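Local atomic coordinates of fructokinase (Silicibacter sp., PDB entry 3C8U), a protein that probably catalyses the ATP-dependent phosphorylation of fructose, as a kinase of the P-loop type. Residues Q19-S33 with I147-L161. Sequence-based numbering, arbitrary orientation.
Sequences QPGRQLVALSGAPGS and IWDVSIRLEVPMADL
Ala-26 CB sits over one face of the Trp-148 indole, 3.4 Å from the centroid of the five-membered ring and on its normal, a CH-pi contact; Leu-24 CD1 meets the six-membered ring at its edge, near the ring plane, nearest CZ3. Trp-148 NE1 hydrogen-bonds to Leu-134 O, a second restraint that is likely to limit the ring's rotation. The carboxylate of Asp-149 is held by both oxygens. OD2 takes Leu-24 N on its anti lone pair at 2.9 Å, while OD1 is approached from above the carboxylate plane by Gln-19 NE2 (3.0 Å), the bond lying in the amide plane of Gln-19. With CG beside its own backbone N (chi1 -64°), the carboxylate reaches the start of strand 23-28. Were Asp-149 replaced by alanine, Leu-24 N and Gln-19 NE2 would probably lose these acceptors, and the Gln-19 amide would be set free to turn. From here strands 23-28 and 150-154 run parallel, 13° apart, as neighbours inside a five-stranded parallel sheet of order 2-3-1-4-5, consistent with a P-loop kinase fold. Alternating bonds such as Ser-28 N to Ile-152 O (2.8 Å, 174° at the hydrogen) zip them together. On the sheet face where Ile-152 also meets helix 4-14, Leu-27 CD1 packs on Ile-152 CG2 at 3.5 Å. Beyond Gly-29, in the probable Walker A loop, Leu-161 CD2 lies against the Gly-32 backbone, and Ser-33 OG bonds to Ala-30 O (2.8 Å), bracing the type II turn.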
ATOM      1  N   GLN A  19       0.101   6.100  23.661  1.00 19.80           N
ATOM      2  CA  GLN A  19       1.165   6.547  22.749  1.00 20.06           C
ATOM      3  C   GLN A  19       0.869   7.945  22.170  1.00 24.62           C
ATOM      4  O   GLN A  19      -0.173   8.172  21.572  1.00 27.92           O
ATOM      5  CB  GLN A  19       1.376   5.543  21.609  1.00 20.97           C
ATOM      6  CG  GLN A  19       2.493   5.910  20.685  1.00 25.50           C
ATOM      7  CD  GLN A  19       2.849   4.783  19.723  1.00 34.23           C
ATOM      8  OE1 GLN A  19       3.013   3.620  20.130  1.00 28.35           O
ATOM      9  NE2 GLN A  19       2.977   5.122  18.443  1.00 23.67           N
ATOM     10  N   PRO A  20       1.792   8.892  22.357  1.00 28.44           N
ATOM     11  CA  PRO A  20       1.530  10.201  21.758  1.00 30.24           C
ATOM     12  C   PRO A  20       1.501  10.181  20.243  1.00 27.70           C
ATOM     13  O   PRO A  20       2.260   9.479  19.574  1.00 26.96           O
ATOM     14  CB  PRO A  20       2.711  11.068  22.238  1.00 29.81           C
ATOM     15  CG  PRO A  20       3.219  10.396  23.450  1.00 34.18           C
ATOM     16  CD  PRO A  20       2.963   8.905  23.254  1.00 29.14           C
ATOM     17  N   GLY A  21       0.590  10.982  19.732  1.00 25.69           N
ATOM     18  CA  GLY A  21       0.554  11.268  18.313  1.00 24.90           C
ATOM     19  C   GLY A  21      -0.287  10.256  17.590  1.00 24.20           C
ATOM     20  O   GLY A  21      -1.061   9.533  18.170  1.00 24.71           O
ATOM     21  N   ARG A  22      -0.091  10.195  16.297  1.00 21.27           N
ATOM     22  CA  ARG A  22      -0.918   9.356  15.464  1.00 18.24           C
ATOM     23  C   ARG A  22      -0.249   7.993  15.299  1.00 19.92           C
ATOM     24  O   ARG A  22       0.981   7.877  15.221  1.00 22.77           O
ATOM     25  CB  ARG A  22      -1.118  10.052  14.117  1.00 19.92           C
ATOM     26  CG  ARG A  22      -1.993   9.310  13.192  1.00 17.75           C
ATOM     27  CD  ARG A  22      -2.212  10.072  11.909  1.00 18.61           C
ATOM     28  NE  ARG A  22      -3.020  11.267  12.099  1.00 21.77           N
ATOM     29  CZ  ARG A  22      -2.584  12.508  11.980  1.00 23.64           C
ATOM     30  NH1 ARG A  22      -1.315  12.762  11.690  1.00 23.79           N
ATOM     31  NH2 ARG A  22      -3.413  13.505  12.172  1.00 24.60           N
ATOM     32  N   GLN A  23      -1.072   6.962  15.253  1.00 20.40           N
ATOM     33  CA  GLN A  23      -0.591   5.579  15.052  1.00 19.97           C
ATOM     34  C   GLN A  23      -0.721   5.169  13.588  1.00 19.52           C
ATOM     35  O   GLN A  23      -1.636   5.581  12.887  1.00 20.70           O
ATOM     36  CB  GLN A  23      -1.312   4.625  16.006  1.00 23.21           C
ATOM     37  CG  GLN A  23      -0.814   4.826  17.469  1.00 21.71           C
ATOM     38  CD  GLN A  23      -1.579   4.022  18.501  1.00 26.21           C
ATOM     39  OE1 GLN A  23      -1.008   3.166  19.154  1.00 31.90           O
ATOM     40  NE2 GLN A  23      -2.874   4.280  18.634  1.00 29.14           N
ATOM     41  N   LEU A  24       0.277   4.417  13.153  1.00 17.05           N
ATOM     42  CA  LEU A  24       0.376   3.867  11.785  1.00 18.66           C
ATOM     43  C   LEU A  24       0.213   2.355  11.738  1.00 17.51           C
ATOM     44  O   LEU A  24       0.882   1.577  12.422  1.00 18.86           O
ATOM     45  CB  LEU A  24       1.703   4.251  11.152  1.00 18.53           C
ATOM     46  CG  LEU A  24       2.087   5.745  11.055  1.00 22.35           C
ATOM     47  CD1 LEU A  24       3.307   5.899  10.142  1.00 22.35           C
ATOM     48  CD2 LEU A  24       0.977   6.522  10.492  1.00 23.32           C
ATOM     49  N   VAL A  25      -0.703   1.960  10.887  1.00 17.83           N
ATOM     50  CA  VAL A  25      -0.942   0.563  10.579  1.00 14.96           C
ATOM     51  C   VAL A  25      -0.691   0.323   9.115  1.00 16.79           C
ATOM     52  O   VAL A  25      -1.300   0.953   8.243  1.00 16.74           O
ATOM     53  CB  VAL A  25      -2.395   0.113  10.980  1.00 16.99           C
ATOM     54  CG1 VAL A  25      -2.669  -1.342  10.531  1.00 15.38           C
ATOM     55  CG2 VAL A  25      -2.630   0.260  12.478  1.00 15.38           C
ATOM     56  N   ALA A  26       0.241  -0.586   8.856  1.00 18.10           N
ATOM     57  CA  ALA A  26       0.623  -0.968   7.482  1.00 18.74           C
ATOM     58  C   ALA A  26      -0.162  -2.173   6.983  1.00 17.71           C
ATOM     59  O   ALA A  26      -0.319  -3.165   7.684  1.00 18.08           O
ATOM     60  CB  ALA A  26       2.123  -1.242   7.408  1.00 16.29           C
ATOM     61  N   LEU A  27      -0.688  -2.045   5.768  1.00 17.46           N
ATOM     62  CA  LEU A  27      -1.296  -3.177   5.051  1.00 18.49           C
ATOM     63  C   LEU A  27      -0.531  -3.338   3.759  1.00 17.86           C
ATOM     64  O   LEU A  27      -0.590  -2.482   2.880  1.00 18.42           O
ATOM     65  CB  LEU A  27      -2.778  -2.939   4.747  1.00 18.57           C
ATOM     66  CG  LEU A  27      -3.381  -4.079   3.888  1.00 26.22           C
ATOM     67  CD1 LEU A  27      -3.350  -5.409   4.645  1.00 30.90           C
ATOM     68  CD2 LEU A  27      -4.800  -3.774   3.443  1.00 32.83           C
ATOM     69  N   SER A  28       0.255  -4.399   3.703  1.00 19.92           N
ATOM     70  CA  SER A  28       1.139  -4.674   2.574  1.00 20.14           C
ATOM     71  C   SER A  28       0.593  -5.827   1.758  1.00 20.50           C
ATOM     72  O   SER A  28       0.283  -6.908   2.275  1.00 18.87           O
ATOM     73  CB  SER A  28       2.561  -4.996   3.027  1.00 21.71           C
ATOM     74  OG  SER A  28       3.525  -4.710   2.022  1.00 22.49           O
ATOM     75  N   GLY A  29       0.437  -5.541   0.474  1.00 23.02           N
ATOM     76  CA  GLY A  29       0.052  -6.539  -0.515  1.00 24.42           C
ATOM     77  C   GLY A  29       1.006  -6.630  -1.685  1.00 26.87           C
ATOM     78  O   GLY A  29       2.188  -6.296  -1.606  1.00 30.44           O
ATOM     79  N   ALA A  30       0.468  -7.164  -2.760  1.00 26.99           N
ATOM     80  CA  ALA A  30       1.128  -7.227  -4.050  1.00 23.95           C
ATOM     81  C   ALA A  30       0.140  -6.724  -5.107  1.00 25.14           C
ATOM     82  O   ALA A  30      -1.063  -6.625  -4.833  1.00 24.35           O
ATOM     83  CB  ALA A  30       1.608  -8.662  -4.357  1.00 22.17           C
ATOM     84  N   PRO A  31       0.648  -6.357  -6.295  1.00 25.61           N
ATOM     85  CA  PRO A  31      -0.240  -6.032  -7.397  1.00 26.31           C
ATOM     86  C   PRO A  31      -1.245  -7.150  -7.621  1.00 25.52           C
ATOM     87  O   PRO A  31      -0.894  -8.332  -7.716  1.00 23.32           O
ATOM     88  CB  PRO A  31       0.713  -5.888  -8.597  1.00 25.39           C
ATOM     89  CG  PRO A  31       2.053  -5.591  -7.988  1.00 26.91           C
ATOM     90  CD  PRO A  31       2.060  -6.394  -6.712  1.00 26.40           C
ATOM     91  N   GLY A  32      -2.497  -6.725  -7.674  1.00 26.28           N
ATOM     92  CA  GLY A  32      -3.634  -7.612  -7.873  1.00 28.15           C
ATOM     93  C   GLY A  32      -4.205  -8.164  -6.592  1.00 28.25           C
ATOM     94  O   GLY A  32      -5.103  -8.993  -6.618  1.00 29.72           O
ATOM     95  N   SER A  33      -3.667  -7.731  -5.461  1.00 26.11           N
ATOM     96  CA  SER A  33      -4.069  -8.337  -4.170  1.00 25.53           C
ATOM     97  C   SER A  33      -5.433  -7.830  -3.686  1.00 24.70           C
ATOM     98  O   SER A  33      -6.043  -8.404  -2.785  1.00 27.28           O
ATOM     99  CB  SER A  33      -3.027  -8.112  -3.084  1.00 28.34           C
ATOM    100  OG  SER A  33      -2.908  -6.736  -2.762  1.00 24.73           O
ATOM    101  N   ILE A 147       8.782   1.871  11.567  1.00 22.32           N
ATOM    102  CA  ILE A 147       7.856   3.024  11.696  1.00 22.27           C
ATOM    103  C   ILE A 147       6.442   2.569  12.050  1.00 20.17           C
ATOM    104  O   ILE A 147       5.671   3.280  12.667  1.00 22.68           O
ATOM    105  CB  ILE A 147       7.723   3.839  10.360  1.00 20.60           C
ATOM    106  CG1 ILE A 147       9.068   4.370   9.892  1.00 30.54           C
ATOM    107  CG2 ILE A 147       6.814   5.072  10.518  1.00 31.42           C
ATOM    108  CD1 ILE A 147       8.935   5.165   8.618  1.00 32.40           C
ATOM    109  N   TRP A 148       6.104   1.378  11.602  1.00 18.28           N
ATOM    110  CA  TRP A 148       4.753   0.877  11.754  1.00 19.17           C
ATOM    111  C   TRP A 148       4.474   0.535  13.220  1.00 21.97           C
ATOM    112  O   TRP A 148       5.338   0.001  13.916  1.00 25.43           O
ATOM    113  CB  TRP A 148       4.493  -0.381  10.922  1.00 18.09           C
ATOM    114  CG  TRP A 148       4.912  -0.360   9.452  1.00 18.08           C
ATOM    115  CD1 TRP A 148       5.421  -1.398   8.756  1.00 18.58           C
ATOM    116  CD2 TRP A 148       4.872   0.756   8.545  1.00 19.39           C
ATOM    117  NE1 TRP A 148       5.689  -1.023   7.461  1.00 20.51           N
ATOM    118  CE2 TRP A 148       5.342   0.295   7.300  1.00 20.13           C
ATOM    119  CE3 TRP A 148       4.461   2.088   8.662  1.00 19.41           C
ATOM    120  CZ2 TRP A 148       5.433   1.122   6.182  1.00 21.39           C
ATOM    121  CZ3 TRP A 148       4.544   2.914   7.547  1.00 20.19           C
ATOM    122  CH2 TRP A 148       5.023   2.425   6.319  1.00 21.47           C
ATOM    123  N   ASP A 149       3.242   0.791  13.665  1.00 18.88           N
ATOM    124  CA  ASP A 149       2.837   0.355  14.995  1.00 18.59           C
ATOM    125  C   ASP A 149       2.283  -1.046  14.970  1.00 18.39           C
ATOM    126  O   ASP A 149       2.500  -1.840  15.883  1.00 18.20           O
ATOM    127  CB  ASP A 149       1.873   1.360  15.634  1.00 17.17           C
ATOM    128  CG  ASP A 149       2.534   2.702  15.855  1.00 18.53           C
ATOM    129  OD1 ASP A 149       3.500   2.797  16.656  1.00 18.85           O
ATOM    130  OD2 ASP A 149       2.071   3.681  15.253  1.00 17.80           O
ATOM    131  N   VAL A 150       1.557  -1.338  13.896  1.00 16.08           N
ATOM    132  CA  VAL A 150       1.022  -2.677  13.626  1.00 18.54           C
ATOM    133  C   VAL A 150       1.183  -2.894  12.128  1.00 17.05           C
ATOM    134  O   VAL A 150       1.025  -1.977  11.327  1.00 19.79           O
ATOM    135  CB  VAL A 150      -0.477  -2.861  14.039  1.00 20.05           C
ATOM    136  CG1 VAL A 150      -0.986  -4.295  13.748  1.00 16.24           C
ATOM    137  CG2 VAL A 150      -0.711  -2.472  15.528  1.00 19.89           C
ATOM    138  N   SER A 151       1.552  -4.093  11.758  1.00 16.14           N
ATOM    139  CA  SER A 151       1.678  -4.433  10.350  1.00 16.15           C
ATOM    140  C   SER A 151       0.908  -5.691  10.000  1.00 16.97           C
ATOM    141  O   SER A 151       0.816  -6.675  10.776  1.00 17.84           O
ATOM    142  CB  SER A 151       3.143  -4.578   9.964  1.00 18.45           C
ATOM    143  OG  SER A 151       3.649  -5.815  10.449  1.00 18.33           O
ATOM    144  N   ILE A 152       0.328  -5.605   8.812  1.00 17.94           N
ATOM    145  CA  ILE A 152      -0.522  -6.635   8.228  1.00 18.58           C
ATOM    146  C   ILE A 152      -0.039  -6.976   6.824  1.00 21.22           C
ATOM    147  O   ILE A 152       0.126  -6.108   5.969  1.00 20.77           O
ATOM    148  CB  ILE A 152      -2.005  -6.190   8.098  1.00 20.74           C
ATOM    149  CG1 ILE A 152      -2.540  -5.643   9.419  1.00 17.11           C
ATOM    150  CG2 ILE A 152      -2.877  -7.362   7.538  1.00 16.32           C
ATOM    151  CD1 ILE A 152      -3.865  -4.886   9.316  1.00 16.24           C
ATOM    152  N   ARG A 153       0.175  -8.261   6.604  1.00 20.98           N
ATOM    153  CA  ARG A 153       0.423  -8.772   5.267  1.00 19.91           C
ATOM    154  C   ARG A 153      -0.832  -9.420   4.725  1.00 21.94           C
ATOM    155  O   ARG A 153      -1.448 -10.274   5.364  1.00 21.28           O
ATOM    156  CB  ARG A 153       1.584  -9.757   5.237  1.00 21.76           C
ATOM    157  CG  ARG A 153       1.588 -10.617   3.963  1.00 24.74           C
ATOM    158  CD  ARG A 153       2.816 -11.513   3.919  1.00 25.59           C
ATOM    159  NE  ARG A 153       3.996 -10.729   3.620  1.00 28.79           N
ATOM    160  CZ  ARG A 153       4.973 -10.499   4.478  1.00 31.92           C
ATOM    161  NH1 ARG A 153       4.920 -11.053   5.694  1.00 33.25           N
ATOM    162  NH2 ARG A 153       6.010  -9.740   4.107  1.00 26.85           N
ATOM    163  N   LEU A 154      -1.223  -8.931   3.553  1.00 23.20           N
ATOM    164  CA  LEU A 154      -2.296  -9.512   2.749  1.00 25.87           C
ATOM    165  C   LEU A 154      -1.676 -10.593   1.863  1.00 26.41           C
ATOM    166  O   LEU A 154      -0.906 -10.323   0.971  1.00 25.31           O
ATOM    167  CB  LEU A 154      -3.010  -8.417   1.940  1.00 25.17           C
ATOM    168  CG  LEU A 154      -4.093  -8.821   0.937  1.00 32.26           C
ATOM    169  CD1 LEU A 154      -5.031  -9.882   1.503  1.00 34.99           C
ATOM    170  CD2 LEU A 154      -4.874  -7.572   0.473  1.00 28.64           C
ATOM    171  N   GLU A 155      -1.978 -11.839   2.187  1.00 25.86           N
ATOM    172  CA  GLU A 155      -1.398 -13.000   1.498  1.00 28.95           C
ATOM    173  C   GLU A 155      -2.339 -13.590   0.447  1.00 28.69           C
ATOM    174  O   GLU A 155      -3.414 -14.081   0.757  1.00 28.40           O
ATOM    175  CB  GLU A 155      -1.078 -14.085   2.524  1.00 31.73           C
ATOM    176  CG  GLU A 155      -0.240 -15.157   1.986  1.00 38.70           C
ATOM    177  CD  GLU A 155       1.183 -14.740   1.982  1.00 46.53           C
ATOM    178  OE1 GLU A 155       1.687 -14.418   3.079  1.00 51.10           O
ATOM    179  OE2 GLU A 155       1.789 -14.722   0.891  1.00 60.36           O
ATOM    180  N   VAL A 156      -1.913 -13.487  -0.800  1.00 28.74           N
ATOM    181  CA  VAL A 156      -2.674 -13.967  -1.951  1.00 26.31           C
ATOM    182  C   VAL A 156      -1.785 -14.862  -2.809  1.00 26.66           C
ATOM    183  O   VAL A 156      -0.703 -14.466  -3.196  1.00 27.68           O
ATOM    184  CB  VAL A 156      -3.194 -12.809  -2.820  1.00 26.46           C
ATOM    185  CG1 VAL A 156      -4.054 -13.353  -3.998  1.00 21.10           C
ATOM    186  CG2 VAL A 156      -3.988 -11.860  -1.990  1.00 23.12           C
ATOM    187  N   PRO A 157      -2.224 -16.093  -3.073  1.00 28.03           N
ATOM    188  CA  PRO A 157      -1.384 -16.927  -3.929  1.00 28.81           C
ATOM    189  C   PRO A 157      -1.088 -16.321  -5.288  1.00 26.32           C
ATOM    190  O   PRO A 157      -1.914 -15.632  -5.896  1.00 24.56           O
ATOM    191  CB  PRO A 157      -2.215 -18.194  -4.089  1.00 30.25           C
ATOM    192  CG  PRO A 157      -3.133 -18.216  -2.892  1.00 29.89           C
ATOM    193  CD  PRO A 157      -3.452 -16.788  -2.646  1.00 29.24           C
HETATM  194  N   MSE A 158       0.107 -16.622  -5.753  1.00 27.96           N
HETATM  195  CA  MSE A 158       0.596 -16.109  -7.029  1.00 28.76           C
HETATM  196  C   MSE A 158      -0.357 -16.394  -8.175  1.00 28.44           C
HETATM  197  O   MSE A 158      -0.492 -15.580  -9.097  1.00 24.41           O
HETATM  198  CB  MSE A 158       1.962 -16.690  -7.366  1.00 31.71           C
HETATM  199  CG  MSE A 158       3.099 -15.961  -6.710  1.00 39.85           C
HETATM  200 SE   MSE A 158       3.375 -14.199  -7.526  0.75 50.37          SE
HETATM  201  CE  MSE A 158       2.351 -14.380  -9.128  1.00 38.45           C
ATOM    202  N   ALA A 159      -1.004 -17.555  -8.099  1.00 26.88           N
ATOM    203  CA  ALA A 159      -1.896 -18.004  -9.162  1.00 27.54           C
ATOM    204  C   ALA A 159      -3.112 -17.105  -9.194  1.00 26.21           C
ATOM    205  O   ALA A 159      -3.607 -16.701 -10.243  1.00 25.96           O
ATOM    206  CB  ALA A 159      -2.307 -19.475  -8.962  1.00 28.32           C
ATOM    207  N   ASP A 160      -3.552 -16.743  -8.005  1.00 24.98           N
ATOM    208  CA  ASP A 160      -4.747 -15.919  -7.870  1.00 24.84           C
ATOM    209  C   ASP A 160      -4.419 -14.488  -8.313  1.00 25.18           C
ATOM    210  O   ASP A 160      -5.221 -13.799  -8.979  1.00 25.50           O
ATOM    211  CB  ASP A 160      -5.303 -15.979  -6.435  1.00 26.49           C
ATOM    212  CG  ASP A 160      -5.777 -17.378  -6.048  1.00 33.20           C
ATOM    213  OD1 ASP A 160      -6.004 -18.200  -6.963  1.00 42.18           O
ATOM    214  OD2 ASP A 160      -5.911 -17.670  -4.845  1.00 44.58           O
ATOM    215  N   LEU A 161      -3.225 -14.037  -7.950  1.00 25.17           N
ATOM    216  CA  LEU A 161      -2.795 -12.664  -8.344  1.00 23.87           C
ATOM    217  C   LEU A 161      -2.796 -12.539  -9.855  1.00 22.87           C
ATOM    218  O   LEU A 161      -3.210 -11.528 -10.443  1.00 22.99           O
ATOM    219  CB  LEU A 161      -1.397 -12.322  -7.816  1.00 24.60           C
ATOM    220  CG  LEU A 161      -1.268 -12.080  -6.310  1.00 21.32           C
ATOM    221  CD1 LEU A 161       0.212 -11.839  -5.907  1.00 25.92           C
ATOM    222  CD2 LEU A 161      -2.155 -10.919  -5.844  1.00 22.93           C
TER
HETATM  223  O   HOH W   1       3.238   6.152  15.068  1.00 28.05           O
HETATM  224  O   HOH W   2      -0.810 -10.041  -1.745  1.00 38.73           O